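Local coordinates for mandelate racemase/muconate lactonizing enzyme family protein (Roseovarius sp. TM1035, PDB 3T9P), which is of unknown substrate but probably catalyses an isomerisation or related reaction typical of the mandelate racemase/muconate lactonizing enzyme family, at residues S139-D144 / E340-Q345; A151-R156 / F334-P339; T191-L196 / Q223-G228. All coordinates share one frame; numbering follows the deposited sequence.

Interaction 1: S139-D144 / E340-Q345; sequences SSMRRD and EYYPWQ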
loop_
_atom_site.group_PDB
_atom_site.type_symbol
_atom_site.label_atom_id
_atom_site.label_comp_id
_atom_site.label_asym_id
_atom_site.label_seq_id
_atom_site.Cartn_x
_atom_site.Cartn_y
_atom_site.Cartn_z
ATOM N N SER A 139 5.482 -6.120 26.448
ATOM C CA SER A 139 5.643 -4.951 25.606
ATOM C C SER A 139 4.685 -3.787 26.030
ATOM O O SER A 139 3.438 -3.965 26.003
ATOM C CB SER A 139 5.283 -5.316 24.147
ATOM O OG SER A 139 5.685 -4.267 23.272
ATOM N N SER A 140 5.276 -2.672 26.407
ATOM C CA SER A 140 4.580 -1.449 26.647
ATOM C C SER A 140 4.357 -0.744 25.296
ATOM O O SER A 140 5.285 -0.619 24.483
ATOM C CB SER A 140 5.457 -0.569 27.548
ATOM O OG SER A 140 4.909 0.747 27.452
ATOM N N MET A 141 3.121 -0.319 25.023
ATOM C CA MET A 141 2.845 0.510 23.844
ATOM C C MET A 141 2.932 2.035 24.085
ATOM O O MET A 141 2.770 2.782 23.117
ATOM C CB MET A 141 1.424 0.251 23.359
ATOM C CG MET A 141 1.162 -1.310 23.225
ATOM S SD MET A 141 2.382 -1.883 21.882
ATOM C CE MET A 141 2.402 -3.570 22.395
ATOM N N ARG A 142 3.216 2.493 25.307
ATOM C CA ARG A 142 2.959 3.890 25.671
ATOM C C ARG A 142 4.190 4.717 25.777
ATOM O O ARG A 142 5.223 4.270 26.321
ATOM C CB ARG A 142 2.230 3.935 27.052
ATOM C CG ARG A 142 0.830 3.378 26.931
ATOM C CD ARG A 142 0.068 3.296 28.313
ATOM N NE ARG A 142 0.111 4.565 29.023
ATOM C CZ ARG A 142 -0.083 4.703 30.346
ATOM N NH1 ARG A 142 -0.424 3.663 31.077
ATOM N NH2 ARG A 142 0.056 5.886 30.940
ATOM N N ARG A 143 4.093 5.951 25.260
ATOM C CA ARG A 143 5.036 6.994 25.504
ATOM C C ARG A 143 4.484 8.031 26.528
ATOM O O ARG A 143 5.244 8.834 27.029
ATOM C CB ARG A 143 5.425 7.726 24.230
ATOM C CG ARG A 143 6.299 6.937 23.345
ATOM C CD ARG A 143 6.548 7.595 22.065
ATOM N NE ARG A 143 7.637 6.870 21.444
ATOM C CZ ARG A 143 7.473 5.789 20.679
ATOM N NH1 ARG A 143 8.539 5.156 20.172
ATOM N NH2 ARG A 143 6.241 5.304 20.421
ATOM N N ASP A 144 3.197 8.005 26.764
ATOM C CA ASP A 144 2.599 8.907 27.704
ATOM C C ASP A 144 2.907 8.572 29.160
ATOM O O ASP A 144 2.676 9.335 30.029
ATOM C CB ASP A 144 1.132 9.156 27.393
ATOM C CG ASP A 144 0.296 7.967 27.591
ATOM O OD1 ASP A 144 -0.716 8.141 28.200
ATOM O OD2 ASP A 144 0.645 6.874 27.192
ATOM N N GLU A 340 -7.997 -0.555 30.013
ATOM C CA GLU A 340 -8.055 0.888 29.976
ATOM C C GLU A 340 -7.464 1.438 28.679
ATOM O O GLU A 340 -7.846 2.515 28.231
ATOM C CB GLU A 340 -7.320 1.481 31.180
ATOM N N TYR A 341 -6.502 0.730 28.091
ATOM C CA TYR A 341 -5.843 1.245 26.926
ATOM C C TYR A 341 -6.411 0.623 25.605
ATOM O O TYR A 341 -6.453 1.297 24.586
ATOM C CB TYR A 341 -4.357 0.953 27.081
ATOM C CG TYR A 341 -3.468 1.497 26.007
ATOM C CD1 TYR A 341 -3.021 2.801 26.066
ATOM C CD2 TYR A 341 -3.051 0.673 24.927
ATOM C CE1 TYR A 341 -2.160 3.320 25.079
ATOM C CE2 TYR A 341 -2.172 1.172 23.940
ATOM C CZ TYR A 341 -1.757 2.510 24.041
ATOM O OH TYR A 341 -0.912 3.014 23.107
ATOM N N TYR A 342 -6.758 -0.663 25.626
ATOM C CA TYR A 342 -7.456 -1.364 24.531
ATOM C C TYR A 342 -8.794 -1.907 25.053
ATOM O O TYR A 342 -8.999 -3.128 25.131
ATOM C CB TYR A 342 -6.620 -2.559 24.029
ATOM C CG TYR A 342 -5.264 -2.263 23.402
ATOM C CD1 TYR A 342 -5.132 -1.268 22.472
ATOM C CD2 TYR A 342 -4.112 -3.035 23.740
ATOM C CE1 TYR A 342 -3.859 -0.993 21.803
ATOM C CE2 TYR A 342 -2.867 -2.783 23.116
ATOM C CZ TYR A 342 -2.753 -1.771 22.151
ATOM O OH TYR A 342 -1.555 -1.546 21.527
ATOM N N PRO A 343 -9.768 -1.001 25.321
ATOM C CA PRO A 343 -11.040 -1.550 25.850
ATOM C C PRO A 343 -11.693 -2.452 24.824
ATOM O O PRO A 343 -12.435 -3.351 25.171
ATOM C CB PRO A 343 -11.917 -0.281 26.084
ATOM C CG PRO A 343 -11.258 0.860 25.286
ATOM C CD PRO A 343 -9.778 0.463 25.113
ATOM N N TRP A 344 -11.464 -2.185 23.538
ATOM C CA TRP A 344 -12.067 -3.017 22.478
ATOM C C TRP A 344 -11.544 -4.473 22.364
ATOM O O TRP A 344 -12.215 -5.316 21.727
ATOM C CB TRP A 344 -11.957 -2.333 21.128
ATOM C CG TRP A 344 -10.452 -2.004 20.832
ATOM C CD1 TRP A 344 -9.787 -0.846 21.108
ATOM C CD2 TRP A 344 -9.459 -2.913 20.318
ATOM N NE1 TRP A 344 -8.432 -0.963 20.736
ATOM C CE2 TRP A 344 -8.235 -2.192 20.199
ATOM C CE3 TRP A 344 -9.495 -4.229 19.864
ATOM C CZ2 TRP A 344 -7.038 -2.778 19.667
ATOM C CZ3 TRP A 344 -8.290 -4.780 19.314
ATOM C CH2 TRP A 344 -7.112 -4.036 19.239
ATOM N N GLN A 345 -10.416 -4.809 22.972
ATOM C CA GLN A 345 -9.978 -6.218 22.889
ATOM C C GLN A 345 -10.535 -7.107 24.073
ATOM O O GLN A 345 -10.366 -8.352 24.073
ATOM C CB GLN A 345 -8.472 -6.317 22.772
ATOM C CG GLN A 345 -7.805 -6.118 24.223
ATOM C CD GLN A 345 -6.278 -6.142 24.213
ATOM O OE1 GLN A 345 -5.674 -6.110 23.120
ATOM N NE2 GLN A 345 -5.630 -6.113 25.421
#

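Interaction 2: A151-R156 / F334-P339; sequences AERFCR and FSIEGP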
loop_
_atom_site.group_PDB
_atom_site.type_symbol
_atom_site.label_atom_id
_atom_site.label_comp_id
_atom_site.label_asym_id
_atom_site.label_seq_id
_atom_site.Cartn_x
_atom_site.Cartn_y
_atom_site.Cartn_z
ATOM N N ALA A 151 8.500 1.583 35.077
ATOM C CA ALA A 151 9.323 0.701 35.891
ATOM C C ALA A 151 8.538 -0.092 36.899
ATOM O O ALA A 151 8.711 -1.271 37.015
ATOM C CB ALA A 151 10.381 1.475 36.588
ATOM N N GLU A 152 7.625 0.588 37.584
ATOM C CA GLU A 152 6.827 -0.067 38.570
ATOM C C GLU A 152 5.918 -1.105 37.982
ATOM O O GLU A 152 5.830 -2.182 38.515
ATOM C CB GLU A 152 6.027 0.888 39.475
ATOM C CG GLU A 152 5.557 0.205 40.778
ATOM C CD GLU A 152 6.579 -0.862 41.395
ATOM O OE1 GLU A 152 7.690 -0.497 41.837
ATOM O OE2 GLU A 152 6.245 -2.074 41.432
ATOM N N ARG A 153 5.259 -0.806 36.870
ATOM C CA ARG A 153 4.370 -1.846 36.379
ATOM C C ARG A 153 5.208 -3.016 35.855
ATOM O O ARG A 153 4.773 -4.142 35.971
ATOM C CB ARG A 153 3.322 -1.320 35.396
ATOM C CG ARG A 153 3.813 -0.904 34.040
ATOM C CD ARG A 153 2.593 -0.635 33.133
ATOM N NE ARG A 153 3.044 -0.117 31.823
ATOM C CZ ARG A 153 2.246 0.036 30.777
ATOM N NH1 ARG A 153 0.962 -0.339 30.833
ATOM N NH2 ARG A 153 2.752 0.561 29.634
ATOM N N PHE A 154 6.377 -2.738 35.278
ATOM C CA PHE A 154 7.263 -3.787 34.760
ATOM C C PHE A 154 7.752 -4.678 35.923
ATOM O O PHE A 154 7.765 -5.932 35.801
ATOM C CB PHE A 154 8.437 -3.166 34.053
ATOM C CG PHE A 154 8.196 -2.827 32.580
ATOM C CD1 PHE A 154 6.944 -3.063 31.966
ATOM C CD2 PHE A 154 9.231 -2.328 31.808
ATOM C CE1 PHE A 154 6.783 -2.805 30.606
ATOM C CE2 PHE A 154 9.043 -1.982 30.418
ATOM C CZ PHE A 154 7.829 -2.221 29.819
ATOM N N CYS A 155 8.151 -4.060 37.046
ATOM C CA CYS A 155 8.558 -4.852 38.225
ATOM C C CYS A 155 7.546 -5.872 38.669
ATOM O O CYS A 155 7.916 -7.019 38.946
ATOM C CB CYS A 155 9.034 -3.932 39.379
ATOM S SG CYS A 155 10.655 -3.324 38.984
ATOM N N ARG A 156 6.275 -5.446 38.714
ATOM C CA ARG A 156 5.138 -6.261 39.123
ATOM C C ARG A 156 4.954 -7.428 38.098
ATOM O O ARG A 156 4.728 -8.569 38.509
ATOM C CB ARG A 156 3.844 -5.427 39.235
ATOM C CG ARG A 156 3.789 -4.520 40.502
ATOM C CD ARG A 156 2.667 -3.397 40.470
ATOM N NE ARG A 156 1.308 -3.873 40.109
ATOM C CZ ARG A 156 0.571 -3.480 39.050
ATOM N NH1 ARG A 156 1.018 -2.565 38.169
ATOM N NH2 ARG A 156 -0.650 -4.016 38.877
ATOM N N PHE A 334 4.383 -9.546 23.580
ATOM C CA PHE A 334 3.087 -9.702 24.336
ATOM C C PHE A 334 2.624 -8.350 24.915
ATOM O O PHE A 334 3.227 -7.843 25.851
ATOM C CB PHE A 334 3.242 -10.789 25.401
ATOM C CG PHE A 334 1.931 -11.212 26.019
ATOM C CD1 PHE A 334 1.151 -12.191 25.424
ATOM C CD2 PHE A 334 1.456 -10.609 27.181
ATOM C CE1 PHE A 334 -0.113 -12.570 25.979
ATOM C CE2 PHE A 334 0.195 -10.942 27.715
ATOM C CZ PHE A 334 -0.590 -11.942 27.133
ATOM N N SER A 335 1.552 -7.752 24.367
ATOM C CA SER A 335 1.164 -6.450 24.824
ATOM C C SER A 335 0.675 -6.591 26.300
ATOM O O SER A 335 -0.135 -7.451 26.628
ATOM C CB SER A 335 0.010 -5.949 23.940
ATOM O OG SER A 335 -0.568 -4.837 24.607
ATOM N N ILE A 336 1.237 -5.817 27.190
ATOM C CA ILE A 336 0.812 -5.878 28.604
ATOM C C ILE A 336 -0.214 -4.760 28.942
ATOM O O ILE A 336 -0.569 -4.585 30.102
ATOM C CB ILE A 336 2.057 -5.895 29.615
ATOM C CG1 ILE A 336 3.191 -4.920 29.226
ATOM C CG2 ILE A 336 2.744 -7.298 29.563
ATOM C CD1 ILE A 336 2.802 -3.395 29.675
ATOM N N GLU A 337 -0.676 -4.016 27.945
ATOM C CA GLU A 337 -1.547 -2.858 28.209
ATOM C C GLU A 337 -2.868 -3.428 28.660
ATOM O O GLU A 337 -3.355 -4.437 28.117
ATOM C CB GLU A 337 -1.751 -2.050 26.938
ATOM C CG GLU A 337 -0.441 -1.391 26.374
ATOM C CD GLU A 337 0.219 -0.493 27.360
ATOM O OE1 GLU A 337 -0.440 -0.155 28.409
ATOM O OE2 GLU A 337 1.401 -0.087 27.151
ATOM N N GLY A 338 -3.484 -2.804 29.639
ATOM C CA GLY A 338 -4.783 -3.326 30.078
ATOM C C GLY A 338 -6.019 -2.814 29.326
ATOM O O GLY A 338 -5.941 -2.075 28.317
ATOM N N PRO A 339 -7.181 -3.198 29.845
ATOM C CA PRO A 339 -8.485 -2.854 29.319
ATOM C C PRO A 339 -8.704 -1.318 29.221
ATOM O O PRO A 339 -9.438 -0.838 28.385
ATOM C CB PRO A 339 -9.441 -3.589 30.305
ATOM C CG PRO A 339 -8.589 -3.746 31.640
ATOM C CD PRO A 339 -7.264 -4.097 31.035
#

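Interaction 3: T191-L196 / Q223-G228; sequences TVSRAL and QDNGIG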
loop_
_atom_site.group_PDB
_atom_site.type_symbol
_atom_site.label_atom_id
_atom_site.label_comp_id
_atom_site.label_asym_id
_atom_site.label_seq_id
_atom_site.Cartn_x
_atom_site.Cartn_y
_atom_site.Cartn_z
ATOM N N THR A 191 16.272 4.504 33.986
ATOM C CA THR A 191 15.319 4.186 35.050
ATOM C C THR A 191 14.665 2.821 34.974
ATOM O O THR A 191 14.474 2.165 36.006
ATOM C CB THR A 191 14.183 5.346 35.133
ATOM O OG1 THR A 191 14.852 6.577 35.326
ATOM C CG2 THR A 191 13.163 5.103 36.186
ATOM N N VAL A 192 14.155 2.453 33.800
ATOM C CA VAL A 192 13.460 1.171 33.655
ATOM C C VAL A 192 14.511 0.016 33.760
ATOM O O VAL A 192 14.300 -0.999 34.454
ATOM C CB VAL A 192 12.662 1.138 32.304
ATOM C CG1 VAL A 192 12.046 -0.244 32.062
ATOM C CG2 VAL A 192 11.546 2.153 32.380
ATOM N N SER A 193 15.641 0.222 33.121
ATOM C CA SER A 193 16.687 -0.785 33.093
ATOM C C SER A 193 17.225 -1.099 34.523
ATOM O O SER A 193 17.313 -2.301 34.899
ATOM C CB SER A 193 17.844 -0.295 32.229
ATOM O OG SER A 193 18.910 -1.248 32.289
ATOM N N ARG A 194 17.529 -0.056 35.326
ATOM C CA ARG A 194 18.001 -0.327 36.705
ATOM C C ARG A 194 16.879 -0.905 37.520
ATOM O O ARG A 194 17.148 -1.780 38.291
ATOM C CB ARG A 194 18.668 0.896 37.364
ATOM C CG ARG A 194 19.905 1.531 36.555
ATOM C CD ARG A 194 20.392 2.907 37.137
ATOM N NE ARG A 194 21.081 2.669 38.415
ATOM C CZ ARG A 194 20.505 2.664 39.629
ATOM N NH1 ARG A 194 19.215 2.958 39.782
ATOM N NH2 ARG A 194 21.225 2.398 40.720
ATOM N N ALA A 195 15.609 -0.499 37.364
ATOM C CA ALA A 195 14.545 -1.140 38.157
ATOM C C ALA A 195 14.466 -2.628 37.805
ATOM O O ALA A 195 14.292 -3.448 38.682
ATOM C CB ALA A 195 13.159 -0.497 37.941
ATOM N N LEU A 196 14.605 -2.965 36.486
ATOM C CA LEU A 196 14.321 -4.363 36.064
ATOM C C LEU A 196 15.468 -5.236 36.573
ATOM O O LEU A 196 15.231 -6.407 36.947
ATOM C CB LEU A 196 14.270 -4.465 34.539
ATOM C CG LEU A 196 12.966 -4.043 33.865
ATOM C CD1 LEU A 196 13.155 -4.131 32.333
ATOM C CD2 LEU A 196 11.803 -4.966 34.340
ATOM N N GLN A 223 23.073 0.859 24.942
ATOM C CA GLN A 223 24.166 -0.143 25.201
ATOM C C GLN A 223 24.706 -0.028 26.676
ATOM O O GLN A 223 24.933 -1.042 27.401
ATOM C CB GLN A 223 25.225 0.003 24.128
ATOM C CG GLN A 223 24.732 -0.502 22.777
ATOM C CD GLN A 223 25.682 -0.269 21.615
ATOM O OE1 GLN A 223 26.656 0.575 21.669
ATOM N NE2 GLN A 223 25.433 -0.960 20.527
ATOM N N ASP A 224 24.897 1.201 27.150
ATOM C CA ASP A 224 25.391 1.418 28.510
ATOM C C ASP A 224 24.457 0.799 29.489
ATOM O O ASP A 224 24.869 0.411 30.621
ATOM C CB ASP A 224 25.363 2.937 28.820
ATOM C CG ASP A 224 26.516 3.680 28.167
ATOM O OD1 ASP A 224 27.526 3.028 27.727
ATOM O OD2 ASP A 224 26.418 4.931 28.098
ATOM N N ASN A 225 23.155 0.870 29.170
ATOM C CA ASN A 225 22.165 0.248 29.997
ATOM C C ASN A 225 21.767 -1.228 29.741
ATOM O O ASN A 225 20.765 -1.717 30.311
ATOM C CB ASN A 225 20.922 1.163 29.945
ATOM C CG ASN A 225 21.195 2.449 30.663
ATOM O OD1 ASN A 225 21.640 3.447 30.068
ATOM N ND2 ASN A 225 21.078 2.384 31.981
ATOM N N GLY A 226 22.516 -1.901 28.896
ATOM C CA GLY A 226 22.329 -3.357 28.641
ATOM C C GLY A 226 21.134 -3.684 27.734
ATOM O O GLY A 226 20.611 -4.743 27.860
ATOM N N ILE A 227 20.686 -2.749 26.867
ATOM C CA ILE A 227 19.488 -2.934 26.006
ATOM C C ILE A 227 20.038 -3.494 24.738
ATOM O O ILE A 227 20.877 -2.859 24.065
ATOM C CB ILE A 227 18.729 -1.589 25.673
ATOM C CG1 ILE A 227 18.251 -0.761 26.881
ATOM C CG2 ILE A 227 17.667 -1.791 24.622
ATOM C CD1 ILE A 227 17.776 -1.441 27.995
ATOM N N GLY A 228 19.573 -4.679 24.383
ATOM C CA GLY A 228 20.160 -5.456 23.278
ATOM C C GLY A 228 19.394 -5.430 21.968
ATOM O O GLY A 228 19.833 -6.039 21.011
#

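Interaction 1: S139-D144 / E340-Q345
Two neighbouring tyrosines, Y341 and Y342, bear on the side chains of M141 and R142. M141 meets both rings, with CB against Y341 and CG against Y342, while R142 meets only Y341 of the two. The first torsion of Y341, close to fully extended (chi1 -176°), carries the ring out to the junction of M141 and R142. Y341 CE1 meets R142 CG at 3.5 Å, and on the other flank of the ring CE2 meets M141 CB at 3.8 Å. The phenol oxygen Y341 OH lies 3.6 Å from the same M141 CB. R142 and Y341 run past each other in opposite directions, and it is the methylenes CG and CD of the arginine that do the touching. Y342 approaches M141 at about a right angle, its OH 3.2 Å from M141 CG, a tight contact of oxygen with carbon. The M141 chain bends at chi2 (-63°), so its end leads away past Y342 OH. The two rings also brace each other: Y341 CD2 sits over the centre of the Y342 ring. Within its own loop, R142 NE donates to D144 OD2 at 3.0 Å in a nearly straight salt bridge, on the syn side of the carboxylate but tilted 34° out of its plane. S140 OG accepts from R142 N, an ST turn that shapes the backbone at M141. Both loops follow barrel strands, 132-139 and 332-335. The chemistry across the contact is thus largely apolar, methylenes against ring carbons, with the two phenol oxygens resting on methylene carbons and the arginine's charge paired inside its own loop, so the fit rests on shape and van der Waals contact.

Interaction 2: A151-R156 / F334-P339
At the seam where the enolase-type barrel closes, R153 of the first barrel helix, 147-161, grips E337 in the loop that follows the last parallel strand, 332-335. The hold is end-on and twofold. R153 NH1 donates to E337 OE1 at 2.8 Å along an almost straight bond, and R153 NH2 donates to E337 OE2 at 2.9 Å with a more bent one (148°). The two flat groups are not coplanar, their planes standing 48° apart. OE1 lies in the guanidinium plane but is itself met from above the carboxylate plane, whereas OE2 is met on its syn side. R153 reaches across because its chain runs extended from CG to NE, while the E337 chain folds back at chi2 (-58°) to turn its carboxylate toward the helix. I336 completes the grip: its CD1 lies over the centre of one guanidinium face, 3.6 Å from R153 CZ, and also comes 4.1 Å from F154 CE1 at the edge of that ring. A methyl thus shields the face of a charged group whose edge is taken by acid. Both charges have further partners, since R153 NE forms a salt bridge with E150 and E337 OE2 also accepts from M141 N. The two acids probably balance the arginine's charge and hold the rotation of its guanidinium. F334 and I336 hydrogen-bond through their backbones to S139 on strand 132-139. Joining the helix after the first strand to the loop after the last is the closure expected of the modified TIM barrel, (beta/alpha)7beta, of the enolase superfamily.

Interaction 3: T191-L196 / Q223-G228
One hydrogen bond joins S193, on helix 184-196, to N225, just past the end of helix 212-224. S193 OG donates to the backbone oxygen N225 O at 2.8 Å, lying in the carbonyl plane on a lone pair, with a C=O to donor angle of 143°. A chi1 near 180° (176°) carries the serine OG off the helix surface toward the neighbouring carbonyl. N225 O also takes a weak hydrogen bond from K202 NZ. With an alanine in place of S193 the hydroxyl is gone, which would probably leave N225 O without its serine donor, relying on the weak lysine bond, with a small gap between the helix and the turn.

Van der Waals contact adds to the polar link. N225 CB lies 4.1 Å from S193 CB, and I227 reaches the serine only with its terminal CD1, which approaches S193 CB more loosely, at 4.4 Å.

The backbone bonds belong to the turn itself. G226, with positive phi, is the C' residue of a Schellman motif that ends helix 212-224: G226 N returns to Q223 O at 3.0 Å, and I227 N reaches back to the oxygen of the residue before Q223. This turn sets the N225 carbonyl in place for the serine.

Helix 184-196 is sandwiched into the outer layer of the barrel. On another side, V192 and L196 meet F154 of helix 147-161, and inward they rest on W168 of strand 165-169. I227 also touches W168, and K202 of strand 201-205 lies against S193, L196 and I227. G228 then leads into strand 229-231, bonding through its backbone to K202 and D252.

In the fold
All three contacts belong to the barrel region, and each involves a loop or turn. Interactions 1 and 2 are partly buried, lie about 10 Å apart between centres and touch: both involve the loop after strand 332-335, met in interaction 1 by the loop after strand 132-139 and in interaction 2 by helix 147-161. Their chemistry differs, with tyrosine rings against aliphatic chains in the first and a twofold salt bridge under a methyl in the second. Interaction 3 is buried but lies farthest from the chain centre, and it relies on one hydroxyl-to-carbonyl bond. F154 links interactions 2 and 3, packing on V192 and L196, so helix 147-161 lies between the barrel's closing seam and helix 184-196.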